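Local coordinates for protein HTH-type transcriptional repressor NemR (PDB 4YZE) that represses transcription of the nemRA-gloA operon by binding the NemR box on DNA, and responds to electrophiles and reactive chlorine species, at residues Val111-Ser114 against Ala115-Ser118; Ser53-Ala56 against Phe57-Met61. The protein carries 5 engineered substitutions. All coordinates share one frame; numbering follows the deposited sequence.

Contact 1: residues Val111-Ser114 against Ala115-Ser118. Engineered in segment 115-118: Ser-118 (natural residue Cys).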
loop_
_atom_site.group_PDB
_atom_site.type_symbol
_atom_site.label_atom_id
_atom_site.label_comp_id
_atom_site.label_asym_id
_atom_site.label_seq_id
_atom_site.Cartn_x
_atom_site.Cartn_y
_atom_site.Cartn_z
ATOM N N VAL A 111 -3.036 -2.468 5.958
ATOM C CA VAL A 111 -1.760 -2.442 5.255
ATOM C C VAL A 111 -1.054 -3.792 5.285
ATOM O O VAL A 111 -0.602 -4.283 4.248
ATOM C CB VAL A 111 -0.829 -1.364 5.813
ATOM C CG1 VAL A 111 0.384 -1.224 4.915
ATOM C CG2 VAL A 111 -1.555 -0.034 5.896
ATOM N N LYS A 112 -0.962 -4.394 6.470
ATOM C CA LYS A 112 -0.333 -5.694 6.604
ATOM C C LYS A 112 -1.090 -6.773 5.846
ATOM O O LYS A 112 -0.485 -7.644 5.215
ATOM C CB LYS A 112 -0.228 -6.086 8.076
ATOM C CG LYS A 112 0.551 -7.368 8.316
ATOM C CD LYS A 112 1.860 -7.081 9.058
ATOM C CE LYS A 112 2.529 -8.359 9.563
ATOM N NZ LYS A 112 3.556 -8.861 8.627
ATOM N N LEU A 113 -2.413 -6.743 5.929
ATOM C CA LEU A 113 -3.204 -7.824 5.335
ATOM C C LEU A 113 -3.417 -7.648 3.813
ATOM O O LEU A 113 -3.772 -8.595 3.108
ATOM C CB LEU A 113 -4.512 -8.035 6.110
ATOM C CG LEU A 113 -4.450 -9.099 7.223
ATOM C CD1 LEU A 113 -3.226 -8.936 8.121
ATOM C CD2 LEU A 113 -5.716 -9.090 8.074
ATOM N N SER A 114 -3.167 -6.441 3.315
ATOM C CA SER A 114 -3.028 -6.212 1.874
ATOM C C SER A 114 -2.252 -7.339 1.180
ATOM O O SER A 114 -2.747 -7.965 0.242
ATOM C CB SER A 114 -2.247 -4.939 1.662
ATOM O OG SER A 114 -0.874 -5.180 1.926
ATOM N N ALA A 115 -1.038 -7.620 1.653
ATOM C CA ALA A 115 -0.173 -8.546 0.932
ATOM C C ALA A 115 -0.594 -10.011 1.063
ATOM O O ALA A 115 0.127 -10.913 0.618
ATOM C CB ALA A 115 1.259 -8.368 1.353
ATOM N N GLU A 116 -1.755 -10.247 1.669
ATOM C CA GLU A 116 -2.271 -11.603 1.827
ATOM C C GLU A 116 -3.589 -11.810 1.100
ATOM O O GLU A 116 -4.062 -12.950 1.020
ATOM C CB GLU A 116 -2.483 -11.940 3.306
ATOM C CG GLU A 116 -1.230 -12.219 4.114
ATOM C CD GLU A 116 -1.482 -12.107 5.613
ATOM O OE1 GLU A 116 -2.281 -12.913 6.144
ATOM O OE2 GLU A 116 -0.896 -11.199 6.249
ATOM N N VAL A 117 -4.187 -10.725 0.590
ATOM C CA VAL A 117 -5.516 -10.821 -0.018
ATOM C C VAL A 117 -5.500 -11.850 -1.133
ATOM O O VAL A 117 -6.484 -12.562 -1.352
ATOM C CB VAL A 117 -6.106 -9.450 -0.479
ATOM C CG1 VAL A 117 -6.373 -8.564 0.718
ATOM C CG2 VAL A 117 -5.199 -8.735 -1.480
ATOM N N SER A 118 -4.350 -11.941 -1.795
ATOM C CA SER A 118 -4.015 -13.059 -2.672
ATOM C C SER A 118 -4.436 -14.400 -2.070
ATOM O O SER A 118 -5.121 -15.192 -2.718
ATOM C CB SER A 118 -2.506 -13.064 -2.930
ATOM O OG SER A 118 -1.939 -11.793 -2.645
#
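Leu-113 O receives Glu-116 N at 3.0 Å and Ser-114 O receives Val-117 N at 3.1 Å, two successive i to i+3 bonds. The second of them closes a type I beta turn from Ser-114 to Val-117. The Glu-116 side chain passes Leu-113 at a slant, with Glu-116 OE2 3.7 Å from the Leu-113 methyl CD1; its other oxygen, OE1, accepts a hydrogen bond from the backbone N of Thr-29. Val-117 has CG2 between its backbone N and carbonyl carbon (CG1 at chi1 -66°), which brings that methyl to 3.1 Å from Ser-114 O. All this belongs to the C-terminal domain of a TetR-type repressor, near Cys-108, the residue central to the chlorine response. Ser-114 turns its hydroxyl back along the helix, OG donating to Val-111 O in an unusually short hydrogen bond, modelled at 2.5 Å, a length not to be leaned on. An alanine here would remove that donor, and Val-111 O would probably lose its side-chain partner at the first residue of the turn. Leu-113 and Val-117 both rest on Met-128 of helix 122-148, while Ala-115 packs on Ala-115 of the second subunit. At the far end Ser-118, engineered from cysteine, makes a weak hydrogen bond through OG to Lys-177 NZ of that subunit.

Contact 2: residues Ser53-Ala56 against Phe57-Met61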
loop_
_atom_site.group_PDB
_atom_site.type_symbol
_atom_site.label_atom_id
_atom_site.label_comp_id
_atom_site.label_asym_id
_atom_site.label_seq_id
_atom_site.Cartn_x
_atom_site.Cartn_y
_atom_site.Cartn_z
ATOM N N SER A 53 -14.269 -22.027 12.478
ATOM C CA SER A 53 -12.922 -22.263 11.974
ATOM C C SER A 53 -12.043 -21.028 12.074
ATOM O O SER A 53 -12.491 -19.956 12.500
ATOM C CB SER A 53 -12.980 -22.686 10.512
ATOM O OG SER A 53 -13.484 -21.624 9.717
ATOM N N LYS A 54 -10.787 -21.181 11.663
ATOM C CA LYS A 54 -9.858 -20.069 11.656
ATOM C C LYS A 54 -10.366 -18.997 10.709
ATOM O O LYS A 54 -10.268 -17.795 10.998
ATOM C CB LYS A 54 -8.459 -20.520 11.237
ATOM C CG LYS A 54 -7.462 -19.362 11.197
ATOM C CD LYS A 54 -6.159 -19.734 10.511
ATOM C CE LYS A 54 -5.178 -18.589 10.623
ATOM N NZ LYS A 54 -3.990 -18.713 9.731
ATOM N N GLU A 55 -10.922 -19.435 9.584
ATOM C CA GLU A 55 -11.429 -18.510 8.579
ATOM C C GLU A 55 -12.572 -17.686 9.149
ATOM O O GLU A 55 -12.618 -16.470 8.967
ATOM C CB GLU A 55 -11.897 -19.253 7.324
ATOM C CG GLU A 55 -12.423 -18.288 6.212
ATOM C CD GLU A 55 -13.940 -18.097 6.240
ATOM O OE1 GLU A 55 -14.615 -18.719 7.085
ATOM O OE2 GLU A 55 -14.469 -17.333 5.406
ATOM N N ALA A 56 -13.491 -18.359 9.838
ATOM C CA ALA A 56 -14.653 -17.689 10.421
ATOM C C ALA A 56 -14.193 -16.630 11.429
ATOM O O ALA A 56 -14.690 -15.492 11.459
ATOM C CB ALA A 56 -15.573 -18.715 11.082
ATOM N N PHE A 57 -13.220 -17.026 12.239
ATOM C CA PHE A 57 -12.614 -16.160 13.222
ATOM C C PHE A 57 -12.022 -14.880 12.609
ATOM O O PHE A 57 -12.196 -13.772 13.148
ATOM C CB PHE A 57 -11.527 -16.941 13.952
ATOM C CG PHE A 57 -10.707 -16.100 14.851
ATOM C CD1 PHE A 57 -11.157 -15.795 16.126
ATOM C CD2 PHE A 57 -9.489 -15.607 14.429
ATOM C CE1 PHE A 57 -10.398 -15.015 16.975
ATOM C CE2 PHE A 57 -8.723 -14.822 15.264
ATOM C CZ PHE A 57 -9.178 -14.525 16.542
ATOM N N GLY A 58 -11.304 -15.039 11.498
ATOM C CA GLY A 58 -10.732 -13.905 10.793
ATOM C C GLY A 58 -11.776 -12.888 10.346
ATOM O O GLY A 58 -11.548 -11.689 10.456
ATOM N N VAL A 59 -12.911 -13.366 9.836
ATOM C CA VAL A 59 -13.985 -12.471 9.410
ATOM C C VAL A 59 -14.502 -11.668 10.604
ATOM O O VAL A 59 -14.619 -10.440 10.530
ATOM C CB VAL A 59 -15.160 -13.220 8.780
ATOM C CG1 VAL A 59 -16.182 -12.217 8.216
ATOM C CG2 VAL A 59 -14.672 -14.132 7.676
ATOM N N ALA A 60 -14.805 -12.372 11.696
ATOM C CA ALA A 60 -15.235 -11.739 12.932
ATOM C C ALA A 60 -14.178 -10.756 13.444
ATOM O O ALA A 60 -14.517 -9.642 13.887
ATOM C CB ALA A 60 -15.552 -12.792 13.987
ATOM N N MET A 61 -12.909 -11.163 13.380
ATOM C CA MET A 61 -11.802 -10.298 13.780
ATOM C C MET A 61 -11.803 -9.004 12.973
ATOM O O MET A 61 -11.759 -7.907 13.537
ATOM C CB MET A 61 -10.468 -11.011 13.581
ATOM C CG MET A 61 -9.240 -10.160 13.921
ATOM S SD MET A 61 -7.673 -11.041 13.609
ATOM C CE MET A 61 -7.580 -10.894 11.809
#
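Ser-53 O takes the N-H of Phe-57 at 3.0 Å, the first of four i to i+4 bonds that open helix 54-79, with Ser-53 itself as the N-cap. Its hydroxyl oxygen OG accepts from Ala-56 N at 3.3 Å, so this early amide of the TetR-type DNA-binding domain is satisfied by a side chain. Lys-54 O then accepts from Gly-58 N, Glu-55 O from Val-59 N at 3.2 Å, and Ala-56 O from Ala-60 N, the last nearly straight at 175°. The charged ends find partners beyond the turn: Lys-54 NZ donates to the carbonyls of Met-31 and Phe-28 and also makes a cation-pi contact with the Phe-28 ring. Glu-55 splits its carboxylate, OE1 forming a salt bridge with Arg-52 and OE2 a hydrogen bond with Ser-121 OG. With CG anti to the backbone N (chi1 172°), the Phe-57 side chain extends to Leu-15 and Leu-16 of helix 10-26, and its ring meets that of Phe-51 edge-to-face. Glu-55 and Val-59 run side by side, one turn apart; the valine methyl CG2 sits 3.4 Å from Glu-55 O and 3.9 Å from Glu-55 OE2.

From the N terminus, the chain meets contact 2 first, where helix 54-79 starts within the DNA-binding domain, and reaches contact 1 only after that helix, helix 84-97 and the short strands 100-101 and 104-105. The two are in series, neither nested nor crossed, and each is local, within one continuous stretch, and encloses no long loop: contact 2 begins a helix, contact 1 lies toward the end of helix 109-114 and in the loop before helix 122-148. Their centres are 16 Å apart and their nearest atoms about 5 Å, without touching. Two regions nevertheless approach both. The loop at Phe-28 and Thr-29 receives Lys-54 and Glu-116, and helix 122-148 meets Val-59 as well as Leu-113 and Val-117, joining DNA-binding and C-terminal domains.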